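Local atomic coordinates of dual specificity protein phosphatase 12 (Homo sapiens, PDB entry 4KI9), a protein that removes phosphate from phosphotyrosine as well as phosphoserine and phosphothreonine in proteins, here represented by its catalytic domain. Residues 30-35 with 49-54; 26-31 with 81-86. The protein carries 2 engineered substitutions. All blocks are in the same frame, centred on the assembly; numbering follows the deposited sequence.

Contact 1 (30-35 with 49-54); sequences VLTVDS and LWRLFV
T32 and F53 meet through CG2 of the threonine and CD2 of the ring, 3.9 Å apart, the two side chains slanting across one another on the face of the sheet that also carries V30 and R51. With CG anti to the backbone N (chi1 172°), F53 leans over the neighbouring strand, and its CE2 comes 3.4 Å from D34 O; S35 O lies farther off, near the ring plane at the edge. On the same face V30 and R51 run side by side, but the tighter link is a water. It donates to V30 O, takes an N-H from R51 NH1 in the guanidinium plane at 3.2 Å, and lies 2.7 Å from T32 OG1, a hydroxyl also hydrogen-bonded to H88.

The other face is apolar: L31 CD1 packs 4.0 Å from L52 CD2, and L31 CD2 reaches V54 CG2. Helix 68-80 covers both leucines through F74.

V30 pairs with R51, L31 with L52 and T32 with F53 in parallel register, the axes 12° apart. Backbone bonds fix it: W50 O receives V30 N, V30 O receives L52 N, L52 O receives T32 N, and T32 O receives V54 N at 2.8 Å with an almost straight N-H (174°). A fifth bond, D34 N to V54 O, is weak. The pairing adds strand 50-55, outermost in the sheet within this chain, to strand 27-34, whose far end approaches the phosphate-binding pocket: V33 packs on R95, a substrate-binding residue, and D34 OD1 forms a long, weak ion pair with it. D34 OD1 also accepts S35 N, which probably steadies the carboxylate's rotation. Chemically, the backbone sets the alignment, the leucine face adds apolar contacts, and on the other a shared water links V30 O, T32 OG1 and R51 NH1.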
ATOM      1  N   VAL A  30       4.346   8.953  -6.350  1.00 20.54           N
ATOM      2  CA  VAL A  30       4.865   7.599  -6.245  1.00 21.11           C
ATOM      3  C   VAL A  30       5.097   7.220  -4.800  1.00 21.77           C
ATOM      4  O   VAL A  30       5.846   7.894  -4.087  1.00 19.76           O
ATOM      5  CB  VAL A  30       6.181   7.426  -7.043  1.00 22.53           C
ATOM      6  CG1 VAL A  30       6.754   6.019  -6.825  1.00 20.42           C
ATOM      7  CG2 VAL A  30       5.947   7.683  -8.535  1.00 23.76           C
ATOM      8  N   LEU A  31       4.430   6.158  -4.365  1.00 15.73           N
ATOM      9  CA  LEU A  31       4.645   5.628  -3.032  1.00 19.44           C
ATOM     10  C   LEU A  31       5.504   4.393  -3.179  1.00 21.16           C
ATOM     11  O   LEU A  31       5.082   3.393  -3.762  1.00 19.49           O
ATOM     12  CB  LEU A  31       3.318   5.265  -2.359  1.00 15.66           C
ATOM     13  CG  LEU A  31       3.368   4.992  -0.842  1.00 19.25           C
ATOM     14  CD1 LEU A  31       1.951   5.064  -0.288  1.00 21.03           C
ATOM     15  CD2 LEU A  31       3.963   3.628  -0.495  1.00 18.65           C
ATOM     16  N   THR A  32       6.715   4.479  -2.650  1.00 21.17           N
ATOM     17  CA  THR A  32       7.632   3.350  -2.597  1.00 20.95           C
ATOM     18  C   THR A  32       7.522   2.661  -1.233  1.00 22.31           C
ATOM     19  O   THR A  32       7.727   3.285  -0.193  1.00 18.61           O
ATOM     20  CB  THR A  32       9.083   3.819  -2.805  1.00 21.24           C
ATOM     21  OG1 THR A  32       9.194   4.512  -4.060  1.00 24.85           O
ATOM     22  CG2 THR A  32      10.052   2.643  -2.761  1.00 24.97           C
ATOM     23  N   VAL A  33       7.168   1.379  -1.238  1.00 20.19           N
ATOM     24  CA  VAL A  33       7.199   0.594  -0.013  1.00 20.04           C
ATOM     25  C   VAL A  33       8.173  -0.560  -0.246  1.00 25.71           C
ATOM     26  O   VAL A  33       7.855  -1.534  -0.918  1.00 26.36           O
ATOM     27  CB  VAL A  33       5.770   0.137   0.432  1.00 24.07           C
ATOM     28  CG1 VAL A  33       4.987  -0.482  -0.736  1.00 24.12           C
ATOM     29  CG2 VAL A  33       5.845  -0.811   1.623  1.00 24.08           C
ATOM     30  N   ASP A  34       9.383  -0.415   0.286  1.00 26.90           N
ATOM     31  CA  ASP A  34      10.493  -1.256  -0.121  1.00 27.74           C
ATOM     32  C   ASP A  34      11.626  -1.016   0.864  1.00 28.78           C
ATOM     33  O   ASP A  34      11.494  -0.191   1.773  1.00 22.52           O
ATOM     34  CB  ASP A  34      10.923  -0.846  -1.530  1.00 24.46           C
ATOM     35  CG  ASP A  34      11.483  -2.003  -2.343  1.00 34.09           C
ATOM     36  OD1 ASP A  34      11.999  -2.962  -1.746  1.00 36.07           O
ATOM     37  OD2 ASP A  34      11.417  -1.937  -3.589  1.00 39.65           O
ATOM     38  N   SER A  35      12.735  -1.727   0.691  1.00 25.01           N
ATOM     39  CA  SER A  35      13.888  -1.556   1.571  1.00 27.11           C
ATOM     40  C   SER A  35      14.715  -0.321   1.212  1.00 33.23           C
ATOM     41  O   SER A  35      15.461   0.192   2.045  1.00 39.76           O
ATOM     42  CB  SER A  35      14.771  -2.807   1.526  1.00 33.47           C
ATOM     43  OG  SER A  35      15.150  -3.099   0.189  1.00 40.60           O
ATOM     44  N   LEU A  49       7.014  16.187  -8.984  1.00 20.53           N
ATOM     45  CA  LEU A  49       6.732  14.817  -8.546  1.00 23.19           C
ATOM     46  C   LEU A  49       6.652  14.719  -7.026  1.00 20.07           C
ATOM     47  O   LEU A  49       7.561  15.184  -6.333  1.00 18.83           O
ATOM     48  CB  LEU A  49       7.859  13.898  -9.022  1.00 33.71           C
ATOM     49  CG  LEU A  49       7.681  13.011 -10.250  1.00 49.83           C
ATOM     50  CD1 LEU A  49       6.889  13.706 -11.341  1.00 48.90           C
ATOM     51  CD2 LEU A  49       9.058  12.591 -10.760  1.00 54.36           C
ATOM     52  N   TRP A  50       5.582  14.113  -6.512  1.00 17.65           N
ATOM     53  CA  TRP A  50       5.442  13.861  -5.073  1.00 15.45           C
ATOM     54  C   TRP A  50       5.786  12.406  -4.766  1.00 21.33           C
ATOM     55  O   TRP A  50       5.406  11.510  -5.511  1.00 19.24           O
ATOM     56  CB  TRP A  50       4.002  14.110  -4.623  1.00 16.28           C
ATOM     57  CG  TRP A  50       3.582  15.544  -4.602  1.00 19.25           C
ATOM     58  CD1 TRP A  50       3.502  16.360  -3.507  1.00 20.54           C
ATOM     59  CD2 TRP A  50       3.162  16.334  -5.728  1.00 19.66           C
ATOM     60  NE1 TRP A  50       3.068  17.617  -3.886  1.00 23.39           N
ATOM     61  CE2 TRP A  50       2.857  17.624  -5.240  1.00 22.61           C
ATOM     62  CE3 TRP A  50       3.031  16.079  -7.098  1.00 18.63           C
ATOM     63  CZ2 TRP A  50       2.421  18.646  -6.076  1.00 24.31           C
ATOM     64  CZ3 TRP A  50       2.587  17.092  -7.926  1.00 22.03           C
ATOM     65  CH2 TRP A  50       2.296  18.365  -7.414  1.00 29.27           C
ATOM     66  N   ARG A  51       6.485  12.167  -3.658  1.00 16.43           N
ATOM     67  CA  ARG A  51       6.840  10.815  -3.266  1.00 16.17           C
ATOM     68  C   ARG A  51       6.596  10.593  -1.785  1.00 15.64           C
ATOM     69  O   ARG A  51       6.650  11.530  -0.985  1.00 17.22           O
ATOM     70  CB  ARG A  51       8.324  10.535  -3.557  1.00 21.82           C
ATOM     71  CG  ARG A  51       8.707  10.453  -5.049  1.00 21.15           C
ATOM     72  CD  ARG A  51      10.219  10.285  -5.204  1.00 26.06           C
ATOM     73  NE  ARG A  51      10.663  10.206  -6.594  1.00 46.14           N
ATOM     74  CZ  ARG A  51      10.760   9.071  -7.283  1.00 54.56           C
ATOM     75  NH1 ARG A  51      10.430   7.921  -6.711  1.00 57.42           N
ATOM     76  NH2 ARG A  51      11.182   9.082  -8.544  1.00 47.96           N
ATOM     77  N   LEU A  52       6.319   9.345  -1.433  1.00 15.53           N
ATOM     78  CA  LEU A  52       6.349   8.905  -0.046  1.00 15.78           C
ATOM     79  C   LEU A  52       7.113   7.587  -0.006  1.00 19.68           C
ATOM     80  O   LEU A  52       6.784   6.624  -0.720  1.00 14.81           O
ATOM     81  CB  LEU A  52       4.929   8.710   0.505  1.00 13.25           C
ATOM     82  CG  LEU A  52       4.886   8.033   1.879  1.00 17.48           C
ATOM     83  CD1 LEU A  52       5.556   8.888   2.936  1.00 20.42           C
ATOM     84  CD2 LEU A  52       3.457   7.700   2.279  1.00 15.17           C
ATOM     85  N   PHE A  53       8.149   7.546   0.815  1.00 15.67           N
ATOM     86  CA  PHE A  53       8.893   6.313   1.008  1.00 19.11           C
ATOM     87  C   PHE A  53       8.529   5.656   2.344  1.00 21.37           C
ATOM     88  O   PHE A  53       8.634   6.276   3.388  1.00 17.52           O
ATOM     89  CB  PHE A  53      10.395   6.597   0.927  1.00 18.58           C
ATOM     90  CG  PHE A  53      11.253   5.416   1.308  1.00 21.43           C
ATOM     91  CD1 PHE A  53      12.211   5.528   2.302  1.00 25.95           C
ATOM     92  CD2 PHE A  53      11.107   4.204   0.656  1.00 18.52           C
ATOM     93  CE1 PHE A  53      12.997   4.438   2.658  1.00 30.86           C
ATOM     94  CE2 PHE A  53      11.880   3.110   1.008  1.00 22.77           C
ATOM     95  CZ  PHE A  53      12.832   3.228   2.009  1.00 26.39           C
ATOM     96  N   VAL A  54       8.091   4.402   2.295  1.00 22.00           N
ATOM     97  CA  VAL A  54       7.732   3.653   3.494  1.00 23.95           C
ATOM     98  C   VAL A  54       8.708   2.481   3.589  1.00 20.03           C
ATOM     99  O   VAL A  54       8.562   1.493   2.872  1.00 19.76           O
ATOM    100  CB  VAL A  54       6.263   3.141   3.436  1.00 18.81           C
ATOM    101  CG1 VAL A  54       5.959   2.206   4.617  1.00 23.14           C
ATOM    102  CG2 VAL A  54       5.259   4.343   3.416  1.00 15.78           C
TER
HETATM  103  O   HOH W   1       8.761   7.156  -4.140  1.00 24.91           O

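Contact 2 (26-31 with 81-86)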
ATOM      1  N   GLY A  26       0.820   9.374 -16.907  1.00 35.02           N
ATOM      2  CA  GLY A  26       0.747  10.670 -16.264  1.00 32.85           C
ATOM      3  C   GLY A  26       0.900  10.565 -14.763  1.00 28.28           C
ATOM      4  O   GLY A  26       0.286  11.322 -14.015  1.00 28.79           O
ATOM      5  N   ILE A  27       1.713   9.622 -14.313  1.00 26.91           N
ATOM      6  CA  ILE A  27       1.904   9.432 -12.871  1.00 26.78           C
ATOM      7  C   ILE A  27       2.822  10.513 -12.291  1.00 26.78           C
ATOM      8  O   ILE A  27       3.929  10.715 -12.776  1.00 26.04           O
ATOM      9  CB  ILE A  27       2.428   8.030 -12.569  1.00 26.59           C
ATOM     10  CG1 ILE A  27       1.303   7.015 -12.798  1.00 26.99           C
ATOM     11  CG2 ILE A  27       2.954   7.926 -11.122  1.00 27.36           C
ATOM     12  CD1 ILE A  27       1.768   5.612 -12.819  1.00 28.71           C
ATOM     13  N   THR A  28       2.349  11.228 -11.273  1.00 22.90           N
ATOM     14  CA  THR A  28       3.157  12.275 -10.658  1.00 21.24           C
ATOM     15  C   THR A  28       3.231  12.118  -9.145  1.00 22.07           C
ATOM     16  O   THR A  28       3.720  13.007  -8.452  1.00 21.46           O
ATOM     17  CB  THR A  28       2.649  13.686 -10.990  1.00 20.89           C
ATOM     18  OG1 THR A  28       1.292  13.827 -10.543  1.00 25.22           O
ATOM     19  CG2 THR A  28       2.744  13.958 -12.493  1.00 21.95           C
ATOM     20  N   ALA A  29       2.748  10.986  -8.644  1.00 21.67           N
ATOM     21  CA  ALA A  29       2.859  10.662  -7.226  1.00 16.62           C
ATOM     22  C   ALA A  29       3.263   9.204  -7.080  1.00 22.22           C
ATOM     23  O   ALA A  29       2.619   8.315  -7.634  1.00 20.88           O
ATOM     24  CB  ALA A  29       1.554  10.948  -6.493  1.00 14.87           C
ATOM     25  N   VAL A  30       4.346   8.953  -6.350  1.00 20.54           N
ATOM     26  CA  VAL A  30       4.865   7.599  -6.245  1.00 21.11           C
ATOM     27  C   VAL A  30       5.097   7.220  -4.800  1.00 21.77           C
ATOM     28  O   VAL A  30       5.846   7.894  -4.087  1.00 19.76           O
ATOM     29  CB  VAL A  30       6.181   7.426  -7.043  1.00 22.53           C
ATOM     30  CG1 VAL A  30       6.754   6.019  -6.825  1.00 20.42           C
ATOM     31  CG2 VAL A  30       5.947   7.683  -8.535  1.00 23.76           C
ATOM     32  N   LEU A  31       4.430   6.158  -4.365  1.00 15.73           N
ATOM     33  CA  LEU A  31       4.645   5.628  -3.032  1.00 19.44           C
ATOM     34  C   LEU A  31       5.504   4.393  -3.179  1.00 21.16           C
ATOM     35  O   LEU A  31       5.082   3.393  -3.762  1.00 19.49           O
ATOM     36  CB  LEU A  31       3.318   5.265  -2.359  1.00 15.66           C
ATOM     37  CG  LEU A  31       3.368   4.992  -0.842  1.00 19.25           C
ATOM     38  CD1 LEU A  31       1.951   5.064  -0.288  1.00 21.03           C
ATOM     39  CD2 LEU A  31       3.963   3.628  -0.495  1.00 18.65           C
ATOM     40  N   GLU A  81      -6.506  15.331  -5.641  1.00 21.40           N
ATOM     41  CA  GLU A  81      -5.967  16.455  -6.395  1.00 25.93           C
ATOM     42  C   GLU A  81      -5.914  16.172  -7.893  1.00 29.96           C
ATOM     43  O   GLU A  81      -5.440  17.005  -8.667  1.00 30.46           O
ATOM     44  CB  GLU A  81      -4.566  16.808  -5.875  1.00 24.77           C
ATOM     45  CG  GLU A  81      -4.456  18.181  -5.259  1.00 52.05           C
ATOM     46  CD  GLU A  81      -5.122  18.281  -3.906  1.00 61.21           C
ATOM     47  OE1 GLU A  81      -5.374  19.421  -3.452  1.00 59.23           O
ATOM     48  OE2 GLU A  81      -5.384  17.226  -3.292  1.00 67.96           O
ATOM     49  N   GLY A  82      -6.406  15.008  -8.306  1.00 29.50           N
ATOM     50  CA  GLY A  82      -6.391  14.632  -9.715  1.00 25.02           C
ATOM     51  C   GLY A  82      -5.051  14.121 -10.231  1.00 33.04           C
ATOM     52  O   GLY A  82      -4.806  14.136 -11.434  1.00 30.47           O
ATOM     53  N   ARG A  83      -4.177  13.667  -9.332  1.00 24.73           N
ATOM     54  CA  ARG A  83      -2.882  13.108  -9.730  1.00 24.45           C
ATOM     55  C   ARG A  83      -2.966  11.587  -9.870  1.00 25.29           C
ATOM     56  O   ARG A  83      -3.638  10.919  -9.075  1.00 27.65           O
ATOM     57  CB  ARG A  83      -1.791  13.480  -8.712  1.00 21.00           C
ATOM     58  CG  ARG A  83      -1.613  14.973  -8.539  1.00 25.77           C
ATOM     59  CD  ARG A  83      -0.616  15.343  -7.436  1.00 25.15           C
ATOM     60  NE  ARG A  83      -0.651  16.790  -7.237  1.00 38.38           N
ATOM     61  CZ  ARG A  83      -0.966  17.402  -6.097  1.00 40.34           C
ATOM     62  NH1 ARG A  83      -0.986  18.729  -6.053  1.00 44.63           N
ATOM     63  NH2 ARG A  83      -1.246  16.705  -5.003  1.00 39.24           N
ATOM     64  N   ALA A  84      -2.302  11.034 -10.884  1.00 24.33           N
ATOM     65  CA  ALA A  84      -2.179   9.572 -10.989  1.00 24.19           C
ATOM     66  C   ALA A  84      -1.073   9.074 -10.070  1.00 22.86           C
ATOM     67  O   ALA A  84       0.002   9.688  -9.980  1.00 24.09           O
ATOM     68  CB  ALA A  84      -1.905   9.142 -12.419  1.00 19.56           C
ATOM     69  N   VAL A  85      -1.336   7.951  -9.410  1.00 18.03           N
ATOM     70  CA  VAL A  85      -0.466   7.424  -8.366  1.00 20.43           C
ATOM     71  C   VAL A  85       0.083   6.033  -8.704  1.00 25.75           C
ATOM     72  O   VAL A  85      -0.651   5.161  -9.173  1.00 27.70           O
ATOM     73  CB  VAL A  85      -1.251   7.312  -7.034  1.00 23.65           C
ATOM     74  CG1 VAL A  85      -0.415   6.627  -5.961  1.00 21.92           C
ATOM     75  CG2 VAL A  85      -1.686   8.672  -6.572  1.00 21.98           C
ATOM     76  N   LEU A  86       1.376   5.831  -8.462  1.00 17.47           N
ATOM     77  CA  LEU A  86       1.975   4.498  -8.516  1.00 17.75           C
ATOM     78  C   LEU A  86       2.366   4.073  -7.108  1.00 21.07           C
ATOM     79  O   LEU A  86       3.030   4.825  -6.392  1.00 20.89           O
ATOM     80  CB  LEU A  86       3.226   4.511  -9.401  1.00 19.57           C
ATOM     81  CG  LEU A  86       4.042   3.203  -9.373  1.00 28.29           C
ATOM     82  CD1 LEU A  86       3.240   2.014  -9.925  1.00 28.70           C
ATOM     83  CD2 LEU A  86       5.372   3.354 -10.112  1.00 28.86           C
TER
HETATM   84  O   HOH W   2      -0.813  12.964 -12.339  1.00 28.21           O
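A84 O is gripped by two successive amides of the partner strand: T28 N, 3.1 Å away and tilted 19° from the carbonyl plane, and A29 N in a weaker bond. The fork coincides with a break in regular strand geometry at T28, whose psi is only 10°. Beyond it the pairing is regular: L86 N bonds to A29 O, and L31 N reaches L86 O at 2.8 Å. A water bridges the start of the contact, donating to G26 O, accepting A84 N and lying 2.9 Å from T28 OG1.

G26 and G82 each end a helix in a Schellman motif, so both segments turn from helix into neighbouring parallel strands at the centre of the phosphatase sheet. Strand 84-88 leads toward the phosphate-binding loop, where S89 is an engineered replacement at the predicted nucleophile position.

I27 fills the angle between A84 and L86. Its chi1 of -72° sends CG1, beside the backbone N, to 3.9 Å from A84 CB, and CG2, anti to that N, to 3.8 Å from L86 CB; L22 of helix 19-25 packs on both I27 and L86. An alanine here is likely to leave L86 CB and A84 CB without these contacts and open a gap between L86 and L22. On the opposite face A29 CB meets V85 CG2 at 4.0 Å, and A78 of helix 68-80 touches both residues.

Of the segments involved, strand 27-34 is met first along the chain, after two strands and two short helices, and serves both contacts, its early residues in contact 2 and its later ones in contact 1. Contact 1 closes the shorter loop, 13 residues between its segments. Contact 2 closes 49, passing strand 50-55 and helix 68-80 before returning as strand 84-88, so contact 1 nests inside contact 2, the two sharing V30 and L31. The centres are 11 Å apart, and strand 27-34 is flanked in the sheet by 84-88 and 50-55. W50 joins them directly: its N probably bonds T28 O, and its indole forms a cation-pi pair with R83.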